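Local coordinates for fat acid-binding protein (PDB 3NYI), which probably binds lipids, as a member of the DegV family, and holds a molecule of stearic acid, at residues A[161-174]-A[278-291]. Residues are numbered along the deposited sequence; the frame is centred on the assembly and turned at random.
Sequences SARIFFTVGSLDYL and VHTGPYPIGLGVIR. With STE (stearic acid), chain C.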
loop_
_atom_site.group_PDB
_atom_site.type_symbol
_atom_site.label_atom_id
_atom_site.label_comp_id
_atom_site.label_asym_id
_atom_site.label_seq_id
_atom_site.Cartn_x
_atom_site.Cartn_y
_atom_site.Cartn_z
ATOM N N SER A 161 13.454 -0.221 -5.279
ATOM C CA SER A 161 13.071 -0.919 -6.504
ATOM C C SER A 161 11.563 -0.947 -6.683
ATOM O O SER A 161 11.076 -1.171 -7.793
ATOM C CB SER A 161 13.593 -2.361 -6.504
ATOM O OG SER A 161 12.761 -3.195 -5.694
ATOM N N ALA A 162 10.812 -0.726 -5.598
ATOM C CA ALA A 162 9.366 -0.834 -5.669
ATOM C C ALA A 162 8.741 0.241 -6.548
ATOM O O ALA A 162 9.165 1.403 -6.521
ATOM C CB ALA A 162 8.731 -0.780 -4.216
ATOM N N ARG A 163 7.714 -0.130 -7.311
ATOM C CA ARG A 163 6.949 0.851 -8.094
ATOM C C ARG A 163 5.471 0.499 -8.081
ATOM O O ARG A 163 5.117 -0.677 -8.142
ATOM C CB ARG A 163 7.367 0.850 -9.568
ATOM C CG ARG A 163 8.791 1.294 -9.880
ATOM C CD ARG A 163 8.975 2.781 -9.565
ATOM N NE ARG A 163 10.290 3.234 -10.012
ATOM C CZ ARG A 163 11.404 3.099 -9.312
ATOM N NH1 ARG A 163 11.367 2.529 -8.110
ATOM N NH2 ARG A 163 12.555 3.535 -9.813
ATOM N N ILE A 164 4.608 1.512 -8.066
ATOM C CA ILE A 164 3.222 1.290 -8.443
ATOM C C ILE A 164 2.964 2.053 -9.720
ATOM O O ILE A 164 3.351 3.215 -9.840
ATOM C CB ILE A 164 2.188 1.810 -7.389
ATOM C CG1 ILE A 164 2.513 1.311 -5.988
ATOM C CG2 ILE A 164 0.778 1.360 -7.804
ATOM C CD1 ILE A 164 1.520 1.818 -4.897
ATOM N N PHE A 165 2.292 1.406 -10.664
ATOM C CA PHE A 165 1.861 2.051 -11.891
ATOM C C PHE A 165 0.348 1.949 -11.937
ATOM O O PHE A 165 -0.197 0.853 -11.898
ATOM C CB PHE A 165 2.466 1.317 -13.098
ATOM C CG PHE A 165 3.962 1.272 -13.080
ATOM C CD1 PHE A 165 4.696 2.396 -13.424
ATOM C CD2 PHE A 165 4.639 0.118 -12.689
ATOM C CE1 PHE A 165 6.098 2.375 -13.396
ATOM C CE2 PHE A 165 6.030 0.088 -12.660
ATOM C CZ PHE A 165 6.759 1.225 -13.015
ATOM N N PHE A 166 -0.343 3.077 -11.998
ATOM C CA PHE A 166 -1.796 3.014 -11.854
ATOM C C PHE A 166 -2.522 4.192 -12.439
ATOM O O PHE A 166 -1.903 5.189 -12.839
ATOM C CB PHE A 166 -2.198 2.814 -10.385
ATOM C CG PHE A 166 -1.909 3.992 -9.478
ATOM C CD1 PHE A 166 -2.958 4.768 -8.979
ATOM C CD2 PHE A 166 -0.607 4.294 -9.081
ATOM C CE1 PHE A 166 -2.724 5.843 -8.116
ATOM C CE2 PHE A 166 -0.359 5.373 -8.213
ATOM C CZ PHE A 166 -1.428 6.140 -7.720
ATOM N N THR A 167 -3.845 4.066 -12.496
ATOM C CA THR A 167 -4.683 5.178 -12.898
ATOM C C THR A 167 -5.887 5.275 -11.957
ATOM O O THR A 167 -6.122 4.378 -11.150
ATOM C CB THR A 167 -5.113 5.050 -14.376
ATOM O OG1 THR A 167 -5.677 6.289 -14.823
ATOM C CG2 THR A 167 -6.117 3.907 -14.568
ATOM N N VAL A 168 -6.614 6.385 -12.035
ATOM C CA VAL A 168 -7.778 6.613 -11.177
ATOM C C VAL A 168 -8.907 7.225 -12.007
ATOM O O VAL A 168 -8.705 7.540 -13.170
ATOM C CB VAL A 168 -7.425 7.540 -10.017
ATOM C CG1 VAL A 168 -6.383 6.861 -9.101
ATOM C CG2 VAL A 168 -6.895 8.882 -10.548
ATOM N N GLY A 169 -10.093 7.386 -11.422
ATOM C CA GLY A 169 -11.242 7.859 -12.184
ATOM C C GLY A 169 -11.336 9.367 -12.363
ATOM O O GLY A 169 -12.049 9.855 -13.240
ATOM N N SER A 170 -10.609 10.111 -11.537
ATOM C CA SER A 170 -10.663 11.570 -11.547
ATOM C C SER A 170 -9.575 12.075 -10.622
ATOM O O SER A 170 -8.954 11.286 -9.911
ATOM C CB SER A 170 -12.021 12.059 -11.025
ATOM O OG SER A 170 -12.160 11.776 -9.637
ATOM N N LEU A 171 -9.353 13.384 -10.610
ATOM C CA LEU A 171 -8.388 13.972 -9.686
ATOM C C LEU A 171 -9.062 14.487 -8.412
ATOM O O LEU A 171 -8.383 14.943 -7.496
ATOM C CB LEU A 171 -7.655 15.141 -10.345
ATOM C CG LEU A 171 -6.603 14.836 -11.411
ATOM C CD1 LEU A 171 -5.850 16.117 -11.758
ATOM C CD2 LEU A 171 -5.645 13.793 -10.906
ATOM N N ASP A 172 -10.393 14.430 -8.375
ATOM C CA ASP A 172 -11.174 15.049 -7.297
ATOM C C ASP A 172 -10.750 14.606 -5.895
ATOM O O ASP A 172 -10.544 15.432 -5.006
ATOM C CB ASP A 172 -12.669 14.772 -7.488
ATOM C CG ASP A 172 -13.211 15.337 -8.795
ATOM O OD1 ASP A 172 -12.585 16.261 -9.361
ATOM O OD2 ASP A 172 -14.267 14.851 -9.253
ATOM N N TYR A 173 -10.630 13.299 -5.696
ATOM C CA TYR A 173 -10.288 12.778 -4.371
ATOM C C TYR A 173 -8.844 13.052 -3.969
ATOM O O TYR A 173 -8.576 13.399 -2.818
ATOM C CB TYR A 173 -10.610 11.286 -4.286
ATOM C CG TYR A 173 -12.061 10.956 -4.598
ATOM C CD1 TYR A 173 -13.014 10.920 -3.590
ATOM C CD2 TYR A 173 -12.473 10.676 -5.899
ATOM C CE1 TYR A 173 -14.354 10.616 -3.868
ATOM C CE2 TYR A 173 -13.805 10.363 -6.187
ATOM C CZ TYR A 173 -14.743 10.330 -5.158
ATOM O OH TYR A 173 -16.075 10.014 -5.411
ATOM N N LEU A 174 -7.910 12.888 -4.911
ATOM C CA LEU A 174 -6.511 13.203 -4.655
ATOM C C LEU A 174 -6.341 14.649 -4.211
ATOM O O LEU A 174 -5.624 14.917 -3.256
ATOM C CB LEU A 174 -5.641 12.943 -5.896
ATOM C CG LEU A 174 -5.396 11.475 -6.236
ATOM C CD1 LEU A 174 -4.770 11.322 -7.630
ATOM C CD2 LEU A 174 -4.515 10.838 -5.165
ATOM N N VAL A 278 -10.071 6.331 -0.242
ATOM C CA VAL A 278 -10.582 7.627 0.181
ATOM C C VAL A 278 -9.873 8.721 -0.617
ATOM O O VAL A 278 -10.460 9.751 -0.951
ATOM C CB VAL A 278 -10.427 7.847 1.704
ATOM C CG1 VAL A 278 -10.557 9.324 2.064
ATOM C CG2 VAL A 278 -11.473 7.018 2.478
ATOM N N HIS A 279 -8.618 8.462 -0.964
ATOM C CA HIS A 279 -7.801 9.457 -1.635
ATOM C C HIS A 279 -7.754 9.317 -3.159
ATOM O O HIS A 279 -7.505 10.305 -3.851
ATOM C CB HIS A 279 -6.384 9.479 -1.015
ATOM C CG HIS A 279 -6.387 9.959 0.404
ATOM N ND1 HIS A 279 -6.251 11.292 0.733
ATOM C CD2 HIS A 279 -6.596 9.307 1.567
ATOM C CE1 HIS A 279 -6.331 11.432 2.043
ATOM N NE2 HIS A 279 -6.548 10.232 2.578
ATOM N N THR A 280 -8.007 8.117 -3.683
ATOM C CA THR A 280 -8.015 7.929 -5.138
ATOM C C THR A 280 -9.397 8.047 -5.749
ATOM O O THR A 280 -9.521 8.302 -6.946
ATOM C CB THR A 280 -7.489 6.536 -5.562
ATOM O OG1 THR A 280 -8.316 5.506 -4.992
ATOM C CG2 THR A 280 -6.046 6.345 -5.120
ATOM N N GLY A 281 -10.430 7.855 -4.927
ATOM C CA GLY A 281 -11.760 7.608 -5.435
ATOM C C GLY A 281 -11.953 6.112 -5.566
ATOM O O GLY A 281 -11.014 5.347 -5.364
ATOM N N PRO A 282 -13.168 5.680 -5.927
ATOM C CA PRO A 282 -13.462 4.246 -5.950
ATOM C C PRO A 282 -12.953 3.522 -7.198
ATOM O O PRO A 282 -13.177 2.314 -7.293
ATOM C CB PRO A 282 -15.007 4.195 -5.945
ATOM C CG PRO A 282 -15.480 5.608 -6.202
ATOM C CD PRO A 282 -14.288 6.483 -6.448
ATOM N N TYR A 283 -12.279 4.204 -8.125
ATOM C CA TYR A 283 -11.864 3.519 -9.362
ATOM C C TYR A 283 -10.357 3.419 -9.647
ATOM O O TYR A 283 -9.947 3.536 -10.798
ATOM C CB TYR A 283 -12.577 4.135 -10.566
ATOM C CG TYR A 283 -14.066 4.231 -10.340
ATOM C CD1 TYR A 283 -14.836 3.085 -10.199
ATOM C CD2 TYR A 283 -14.695 5.464 -10.237
ATOM C CE1 TYR A 283 -16.199 3.166 -9.972
ATOM C CE2 TYR A 283 -16.058 5.555 -10.015
ATOM C CZ TYR A 283 -16.803 4.404 -9.885
ATOM O OH TYR A 283 -18.157 4.494 -9.664
ATOM N N PRO A 284 -9.531 3.159 -8.618
ATOM C CA PRO A 284 -8.108 2.984 -8.932
ATOM C C PRO A 284 -7.850 1.601 -9.522
ATOM O O PRO A 284 -8.561 0.659 -9.180
ATOM C CB PRO A 284 -7.433 3.067 -7.562
ATOM C CG PRO A 284 -8.518 2.680 -6.558
ATOM C CD PRO A 284 -9.859 2.723 -7.251
ATOM N N ILE A 285 -6.851 1.478 -10.390
ATOM C CA ILE A 285 -6.472 0.165 -10.901
ATOM C C ILE A 285 -5.030 0.229 -11.380
ATOM O O ILE A 285 -4.600 1.228 -11.944
ATOM C CB ILE A 285 -7.404 -0.301 -12.034
ATOM C CG1 ILE A 285 -7.050 -1.731 -12.464
ATOM C CG2 ILE A 285 -7.374 0.675 -13.211
ATOM C CD1 ILE A 285 -8.179 -2.448 -13.192
ATOM N N GLY A 286 -4.263 -0.813 -11.110
ATOM C CA GLY A 286 -2.851 -0.744 -11.437
ATOM C C GLY A 286 -2.095 -1.958 -10.981
ATOM O O GLY A 286 -2.687 -2.975 -10.621
ATOM N N LEU A 287 -0.774 -1.854 -11.020
ATOM C CA LEU A 287 0.079 -2.962 -10.639
ATOM C C LEU A 287 1.261 -2.433 -9.854
ATOM O O LEU A 287 1.646 -1.271 -9.999
ATOM C CB LEU A 287 0.556 -3.749 -11.875
ATOM C CG LEU A 287 1.518 -3.040 -12.830
ATOM C CD1 LEU A 287 2.425 -4.046 -13.518
ATOM C CD2 LEU A 287 0.742 -2.237 -13.864
ATOM N N GLY A 288 1.799 -3.285 -8.988
ATOM C CA GLY A 288 2.994 -2.984 -8.226
ATOM C C GLY A 288 4.068 -4.009 -8.529
ATOM O O GLY A 288 3.776 -5.164 -8.876
ATOM N N VAL A 289 5.321 -3.590 -8.425
ATOM C CA VAL A 289 6.425 -4.510 -8.655
ATOM C C VAL A 289 7.470 -4.266 -7.589
ATOM O O VAL A 289 7.546 -3.176 -7.016
ATOM C CB VAL A 289 7.068 -4.326 -10.061
ATOM C CG1 VAL A 289 5.987 -4.319 -11.124
ATOM C CG2 VAL A 289 7.905 -3.032 -10.108
ATOM N N ILE A 290 8.273 -5.281 -7.319
ATOM C CA ILE A 290 9.392 -5.125 -6.403
ATOM C C ILE A 290 10.440 -6.157 -6.753
ATOM O O ILE A 290 10.111 -7.211 -7.306
ATOM C CB ILE A 290 8.948 -5.297 -4.917
ATOM C CG1 ILE A 290 9.986 -4.700 -3.956
ATOM C CG2 ILE A 290 8.712 -6.768 -4.607
ATOM C CD1 ILE A 290 9.478 -4.551 -2.473
ATOM N N ARG A 291 11.700 -5.866 -6.433
ATOM C CA ARG A 291 12.785 -6.800 -6.731
ATOM C C ARG A 291 12.660 -8.022 -5.835
ATOM O O ARG A 291 12.261 -7.904 -4.682
ATOM C CB ARG A 291 14.160 -6.162 -6.489
ATOM C CG ARG A 291 14.703 -5.336 -7.634
ATOM C CD ARG A 291 15.107 -6.219 -8.791
ATOM N NE ARG A 291 16.272 -7.035 -8.472
ATOM C CZ ARG A 291 17.526 -6.692 -8.758
ATOM N NH1 ARG A 291 17.789 -5.534 -9.355
ATOM N NH2 ARG A 291 18.516 -7.506 -8.433
HETATM C C1 STE C . -3.945 9.354 7.061
HETATM O O1 STE C . -2.996 9.526 7.762
HETATM O O2 STE C . -4.912 10.044 7.203
HETATM C C2 STE C . -3.833 8.411 5.841
HETATM C C3 STE C . -3.574 9.223 4.546
HETATM C C4 STE C . -3.575 8.279 3.319
HETATM C C5 STE C . -3.078 9.010 2.051
HETATM C C6 STE C . -3.145 8.059 0.834
HETATM C C7 STE C . -2.749 8.793 -0.472
HETATM C C8 STE C . -2.685 7.750 -1.618
HETATM C C9 STE C . -2.318 8.418 -2.963
HETATM C C10 STE C . -2.358 7.342 -4.082
HETATM C C11 STE C . -1.093 6.487 -3.981
HETATM C C12 STE C . -1.326 4.957 -3.970
HETATM C C13 STE C . -2.635 4.493 -4.627
HETATM C C14 STE C . -2.268 3.298 -5.548
HETATM C C15 STE C . -3.526 2.495 -5.951
HETATM C C16 STE C . -3.161 1.572 -7.140
HETATM C C17 STE C . -2.597 0.236 -6.610
HETATM C C18 STE C . -2.386 -0.770 -7.764
HETATM O O HOH W 1 -11.112 6.857 -8.754
HETATM O O HOH W 2 -8.883 11.198 -7.210
HETATM O O HOH W 3 -10.229 12.754 -0.845
HETATM O O HOH W 4 -5.096 12.983 -1.341
#
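Strands 163-167 and 285-291 run antiparallel, and Phe165 with Leu287 makes one of their hydrogen-bonded pairs, Phe165 N giving Leu287 O a nearly straight bond of 2.8 Å. Next along, Phe166 faces Gly286, a hollow without a side chain: Phe166 CB lies 3.8 Å from Gly286 CA, where a methyl group would collide. With CG set between backbone N and carbonyl carbon (chi1 68°), the Phe166 ring swings away from Gly286 and turns one face to the stearic acid, whose C14 sits over its centre. The two segments together line the fatty-acid site: Ile164 CG2 and Gly286 C meet the tail, the latter 3.4 Å from STE C18, Thr280 CG2 follows, and the His279 ring turns one face to C5. On the reverse face, Thr167 CG2 and Ile285 CG2 lie side by side at 3.7 Å. Beyond the strands Val168 CG1 butts against Thr280 CB. The Tyr173 ring lies over Gly281 CA, modelled too close for the exact fit to be trusted, and crosses Pro282 at about a right angle, CE2 3.9 Å from its CD. A serine in place of Tyr173 would probably open a gap between the two helix ends. Strands 194-200 and 236-242 flank the pair; helix 128-143 packs on the Ile164 face, helix 213-231 on the Phe165 face, helix 48-57 against Tyr173 and Pro282.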